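Local structure of DNA polymerase III subunit beta (4TRT) at residues T109-I112 against E113-P116; L257-A260 against V261-A265. The protein probably tethers DNA polymerases and other proteins to DNA and so confers processivity, acting as a ring-shaped head-to-tail homodimer around the duplex. One frame throughout, in Å; residues are numbered along the deposited sequence.

Contact 1 of 2, residues T109-I112 against E113-P116; sequences TGDI and EAYP
Asp111 O accepts Ala114 N (3.1 Å) and Ile112 O accepts Tyr115 N (3.0 Å), two successive i to i+3 bonds that wind Ile112, Glu113 and Ala114 into a single 3-10 turn. Just before the turn, Asp111 is the centre of an inverse gamma turn, whose bond from Ile112 N to Gly110 O is weak. The Asp111 side chain folds forward over the start of the 3-10 turn: with CG anti to the backbone N (chi1 -169°), its OD2 reaches 3.4 Å from Ala114 CB, while OD1 lies 3.7 Å from Glu113 CB and near the amides of Glu113 and Ala114 at the start of the turn, without a hydrogen bond to either. The turn belongs to the loop that leaves strand 103-108, the strand at one edge, within this chain, of an antiparallel sheet of the N-terminal domain, and leads on to strand 126-129. The Glu113 side chain is bent at chi2 (-62°), its carboxylate beside Ile112, with Glu113 OE2 4.0 Å from the methyl Ile112 CG2. The two acidic groups carry like charges but are not in contact, Asp111 OD1 being 6.2 Å from Glu113 OE2. Ile112 and Tyr115 face the protein, both touching Val69 and Lys35 on the neighbouring strands 68-71 and 33-38. Tyr115 meets the turn through its CB, 3.5 Å from Ile112 O, whereas its ring swings away from the turn and carries Pro116 CD over one face, 3.3 Å above the plane and offset toward the rim.

Contact 2 of 2, residues L257-A260 against V261-A265; sequences LKEA and VNRVA
The carbonyl oxygens of Leu257, Lys258, Glu259 and Ala260 accept the N-H groups of Val261, Asn262, Arg263 and Val264, the regular i to i+4 pattern of an alpha helix, here helix 254-265 of the C-terminal domain. The bonds run from 2.9 Å between Val261 N and Leu257 O to 3.1 Å between Val264 N and Ala260 O. One turn apart, the apolar Leu257 CD1 and Val261 CG2 lie side by side, 4.0 Å apart, on the flank covered by helix 317-324, while Ala260 and Val264 rest on strands 284-290 and 294-301. Arg263 and Lys258 have their strongest polar partners outside the segments: Arg263 NH1 forms a salt bridge to Asp298 OD2 and NE bonds to the Asn81 carbonyl of the second subunit; Lys258 NZ bonds to the carbonyls of Ile327 and Gly325. With CG set between backbone N and carbonyl carbon (chi1 70°) and the chain bent at chi3, the Arg263 guanidinium comes back along the helix, where Glu259 O sits over the centre of one face. Two waters add bridges: one joins Glu259 O to Asn262 ND2; the other, in the guanidinium plane, accepts from Arg263 NH2 and donates to Glu259 OE1, 2.8 Å from each.

Contact 1 comes first along the chain, in the N-terminal domain, and contact 2 follows in the C-terminal domain; the central domain separates them. Their centres lie 53 Å apart on opposite sides of the chain's centre, with nearest atoms about 38 Å apart, and they share no helix or sheet. The setting differs too: residues 109-116 form a surface loop that no other protein chain of the assembly touches, whereas residues 257-265 form a largely buried helix at the subunit boundary. There Arg263 meets Asn81 and Ser103 of the second subunit, so the C-terminal domain of one copy adjoins the N-terminal domain of the other, as the head-to-tail ring requires.

Contact 1 of 2, residues T109-I112 against E113-P116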
ATOM      1  N   THR A 109      -2.173   0.960 -32.745  1.00 36.54           N
ATOM      2  CA  THR A 109      -1.349  -0.245 -32.727  1.00 36.22           C
ATOM      3  C   THR A 109       0.051   0.096 -33.222  1.00 38.10           C
ATOM      4  O   THR A 109       0.246   1.125 -33.860  1.00 38.78           O
ATOM      5  CB  THR A 109      -1.940  -1.336 -33.632  1.00 36.33           C
ATOM      6  OG1 THR A 109      -2.115  -0.799 -34.942  1.00 39.80           O
ATOM      7  CG2 THR A 109      -3.289  -1.798 -33.113  1.00 34.32           C
ATOM      8  N   GLY A 110       1.011  -0.789 -32.958  1.00 37.90           N
ATOM      9  CA  GLY A 110       2.409  -0.551 -33.294  1.00 39.96           C
ATOM     10  C   GLY A 110       2.903  -1.373 -34.463  1.00 42.20           C
ATOM     11  O   GLY A 110       2.120  -1.933 -35.240  1.00 41.45           O
ATOM     12  N   ASP A 111       4.222  -1.446 -34.580  1.00 46.24           N
ATOM     13  CA  ASP A 111       4.870  -2.110 -35.710  1.00 47.20           C
ATOM     14  C   ASP A 111       5.035  -3.601 -35.408  1.00 45.72           C
ATOM     15  O   ASP A 111       6.094  -4.033 -34.998  1.00 46.24           O
ATOM     16  CB  ASP A 111       6.226  -1.442 -35.975  1.00 48.98           C
ATOM     17  CG  ASP A 111       6.868  -1.882 -37.288  1.00 52.63           C
ATOM     18  OD1 ASP A 111       6.262  -2.668 -38.051  1.00 53.17           O
ATOM     19  OD2 ASP A 111       7.991  -1.417 -37.554  1.00 53.75           O
ATOM     20  N   ILE A 112       3.980  -4.378 -35.628  1.00 46.64           N
ATOM     21  CA  ILE A 112       4.019  -5.835 -35.387  1.00 47.90           C
ATOM     22  C   ILE A 112       5.168  -6.513 -36.173  1.00 50.78           C
ATOM     23  O   ILE A 112       5.840  -7.404 -35.650  1.00 48.17           O
ATOM     24  CB  ILE A 112       2.661  -6.479 -35.761  1.00 48.23           C
ATOM     25  CG1 ILE A 112       2.650  -7.994 -35.540  1.00 48.98           C
ATOM     26  CG2 ILE A 112       2.316  -6.206 -37.218  1.00 50.97           C
ATOM     27  CD1 ILE A 112       2.797  -8.417 -34.109  1.00 45.55           C
ATOM     28  N   GLU A 113       5.414  -6.063 -37.402  1.00 54.88           N
ATOM     29  CA  GLU A 113       6.491  -6.639 -38.236  1.00 58.64           C
ATOM     30  C   GLU A 113       7.868  -6.555 -37.585  1.00 57.15           C
ATOM     31  O   GLU A 113       8.707  -7.415 -37.814  1.00 58.58           O
ATOM     32  CB  GLU A 113       6.548  -5.970 -39.615  1.00 62.75           C
ATOM     33  CG  GLU A 113       5.293  -6.145 -40.463  1.00 66.74           C
ATOM     34  CD  GLU A 113       5.004  -7.599 -40.802  1.00 70.65           C
ATOM     35  OE1 GLU A 113       5.386  -8.044 -41.915  1.00 74.68           O
ATOM     36  OE2 GLU A 113       4.405  -8.297 -39.954  1.00 68.40           O
ATOM     37  N   ALA A 114       8.092  -5.534 -36.768  1.00 55.32           N
ATOM     38  CA  ALA A 114       9.371  -5.359 -36.090  1.00 55.03           C
ATOM     39  C   ALA A 114       9.457  -6.053 -34.724  1.00 51.65           C
ATOM     40  O   ALA A 114      10.526  -6.051 -34.118  1.00 52.61           O
ATOM     41  CB  ALA A 114       9.680  -3.876 -35.937  1.00 55.51           C
ATOM     42  N   TYR A 115       8.352  -6.613 -34.222  1.00 49.15           N
ATOM     43  CA  TYR A 115       8.375  -7.317 -32.932  1.00 47.73           C
ATOM     44  C   TYR A 115       8.951  -8.736 -33.117  1.00 47.90           C
ATOM     45  O   TYR A 115       8.560  -9.431 -34.048  1.00 50.81           O
ATOM     46  CB  TYR A 115       6.974  -7.384 -32.289  1.00 46.14           C
ATOM     47  CG  TYR A 115       7.040  -7.742 -30.823  1.00 43.35           C
ATOM     48  CD1 TYR A 115       7.101  -9.070 -30.415  1.00 44.36           C
ATOM     49  CD2 TYR A 115       7.106  -6.756 -29.847  1.00 41.84           C
ATOM     50  CE1 TYR A 115       7.203  -9.412 -29.069  1.00 42.95           C
ATOM     51  CE2 TYR A 115       7.211  -7.085 -28.510  1.00 40.56           C
ATOM     52  CZ  TYR A 115       7.261  -8.420 -28.124  1.00 41.45           C
ATOM     53  OH  TYR A 115       7.369  -8.746 -26.797  1.00 40.45           O
ATOM     54  N   PRO A 116       9.867  -9.177 -32.223  1.00 48.50           N
ATOM     55  CA  PRO A 116      10.539 -10.471 -32.425  1.00 52.75           C
ATOM     56  C   PRO A 116       9.605 -11.674 -32.356  1.00 50.85           C
ATOM     57  O   PRO A 116       8.712 -11.691 -31.525  1.00 46.74           O
ATOM     58  CB  PRO A 116      11.522 -10.542 -31.242  1.00 52.58           C
ATOM     59  CG  PRO A 116      10.898  -9.686 -30.190  1.00 50.66           C
ATOM     60  CD  PRO A 116      10.357  -8.527 -30.990  1.00 50.61           C
TER

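Contact 2 of 2, residues L257-A260 against V261-A265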
ATOM      1  N   LEU A 257       7.205 -17.425  18.393  1.00 34.94           N
ATOM      2  CA  LEU A 257       8.622 -17.172  18.123  1.00 32.74           C
ATOM      3  C   LEU A 257       8.816 -16.066  17.092  1.00 33.39           C
ATOM      4  O   LEU A 257       9.680 -15.194  17.267  1.00 31.96           O
ATOM      5  CB  LEU A 257       9.348 -18.456  17.688  1.00 32.78           C
ATOM      6  CG  LEU A 257      10.810 -18.310  17.289  1.00 34.29           C
ATOM      7  CD1 LEU A 257      11.684 -17.846  18.466  1.00 31.52           C
ATOM      8  CD2 LEU A 257      11.302 -19.634  16.698  1.00 34.26           C
ATOM      9  N   LYS A 258       8.022 -16.086  16.026  1.00 31.75           N
ATOM     10  CA  LYS A 258       8.127 -15.059  14.984  1.00 33.53           C
ATOM     11  C   LYS A 258       7.816 -13.688  15.540  1.00 33.49           C
ATOM     12  O   LYS A 258       8.533 -12.741  15.271  1.00 32.49           O
ATOM     13  CB  LYS A 258       7.173 -15.330  13.834  1.00 34.35           C
ATOM     14  CG  LYS A 258       7.537 -16.566  13.024  1.00 37.11           C
ATOM     15  CD  LYS A 258       6.478 -16.813  11.951  1.00 38.19           C
ATOM     16  CE  LYS A 258       6.654 -18.181  11.357  1.00 38.95           C
ATOM     17  NZ  LYS A 258       5.738 -18.395  10.196  1.00 38.05           N
ATOM     18  N   GLU A 259       6.750 -13.601  16.333  1.00 33.21           N
ATOM     19  CA  GLU A 259       6.333 -12.341  16.896  1.00 34.53           C
ATOM     20  C   GLU A 259       7.360 -11.828  17.928  1.00 34.74           C
ATOM     21  O   GLU A 259       7.585 -10.623  18.024  1.00 37.58           O
ATOM     22  CB  GLU A 259       4.915 -12.461  17.474  1.00 35.93           C
ATOM     23  CG  GLU A 259       3.871 -12.648  16.368  1.00 39.39           C
ATOM     24  CD  GLU A 259       2.436 -12.807  16.852  1.00 43.14           C
ATOM     25  OE1 GLU A 259       2.206 -12.975  18.057  1.00 45.64           O
ATOM     26  OE2 GLU A 259       1.524 -12.769  15.999  1.00 48.75           O
ATOM     27  N   ALA A 260       7.997 -12.735  18.661  1.00 32.68           N
ATOM     28  CA  ALA A 260       9.008 -12.363  19.628  1.00 31.54           C
ATOM     29  C   ALA A 260      10.285 -11.861  18.954  1.00 33.18           C
ATOM     30  O   ALA A 260      10.854 -10.869  19.399  1.00 34.65           O
ATOM     31  CB  ALA A 260       9.307 -13.522  20.570  1.00 30.34           C
ATOM     32  N   VAL A 261      10.728 -12.528  17.872  1.00 33.59           N
ATOM     33  CA  VAL A 261      11.934 -12.108  17.152  1.00 31.99           C
ATOM     34  C   VAL A 261      11.675 -10.751  16.536  1.00 34.91           C
ATOM     35  O   VAL A 261      12.487  -9.815  16.663  1.00 37.11           O
ATOM     36  CB  VAL A 261      12.363 -13.143  16.099  1.00 34.17           C
ATOM     37  CG1 VAL A 261      13.415 -12.584  15.152  1.00 33.86           C
ATOM     38  CG2 VAL A 261      12.895 -14.409  16.789  1.00 33.55           C
ATOM     39  N   ASN A 262      10.515 -10.615  15.906  1.00 34.35           N
ATOM     40  CA  ASN A 262      10.122  -9.350  15.308  1.00 35.14           C
ATOM     41  C   ASN A 262      10.172  -8.188  16.297  1.00 35.57           C
ATOM     42  O   ASN A 262      10.783  -7.153  16.013  1.00 38.01           O
ATOM     43  CB  ASN A 262       8.724  -9.432  14.702  1.00 35.02           C
ATOM     44  CG  ASN A 262       8.334  -8.143  14.008  1.00 38.48           C
ATOM     45  OD1 ASN A 262       8.913  -7.795  12.987  1.00 41.07           O
ATOM     46  ND2 ASN A 262       7.397  -7.405  14.586  1.00 37.58           N
ATOM     47  N   ARG A 263       9.525  -8.332  17.445  1.00 35.01           N
ATOM     48  CA  ARG A 263       9.426  -7.207  18.372  1.00 36.12           C
ATOM     49  C   ARG A 263      10.780  -6.837  18.999  1.00 36.50           C
ATOM     50  O   ARG A 263      11.098  -5.647  19.118  1.00 38.71           O
ATOM     51  CB  ARG A 263       8.348  -7.430  19.433  1.00 37.24           C
ATOM     52  CG  ARG A 263       8.632  -8.494  20.483  1.00 37.53           C
ATOM     53  CD  ARG A 263       7.572  -8.450  21.583  1.00 39.28           C
ATOM     54  NE  ARG A 263       6.243  -8.751  21.062  1.00 38.93           N
ATOM     55  CZ  ARG A 263       5.696  -9.973  21.003  1.00 39.41           C
ATOM     56  NH1 ARG A 263       6.330 -11.055  21.452  1.00 37.38           N
ATOM     57  NH2 ARG A 263       4.488 -10.106  20.496  1.00 40.38           N
ATOM     58  N   VAL A 264      11.582  -7.839  19.351  1.00 35.67           N
ATOM     59  CA  VAL A 264      12.893  -7.599  19.962  1.00 38.13           C
ATOM     60  C   VAL A 264      13.880  -6.967  18.975  1.00 38.54           C
ATOM     61  O   VAL A 264      14.674  -6.117  19.349  1.00 39.81           O
ATOM     62  CB  VAL A 264      13.450  -8.904  20.574  1.00 38.65           C
ATOM     63  CG1 VAL A 264      14.910  -8.747  20.974  1.00 41.73           C
ATOM     64  CG2 VAL A 264      12.615  -9.282  21.785  1.00 37.56           C
ATOM     65  N   ALA A 265      13.793  -7.360  17.706  1.00 39.29           N
ATOM     66  CA  ALA A 265      14.724  -6.897  16.673  1.00 40.65           C
ATOM     67  C   ALA A 265      14.655  -5.379  16.456  1.00 42.92           C
ATOM     68  O   ALA A 265      15.603  -4.778  15.929  1.00 44.53           O
ATOM     69  CB  ALA A 265      14.462  -7.640  15.360  1.00 40.15           C
TER
HETATM   70  O   HOH W   1       6.105  -8.596  16.906  1.00 39.17           O
HETATM   71  O   HOH W   2       3.153 -12.594  20.634  1.00 42.92           O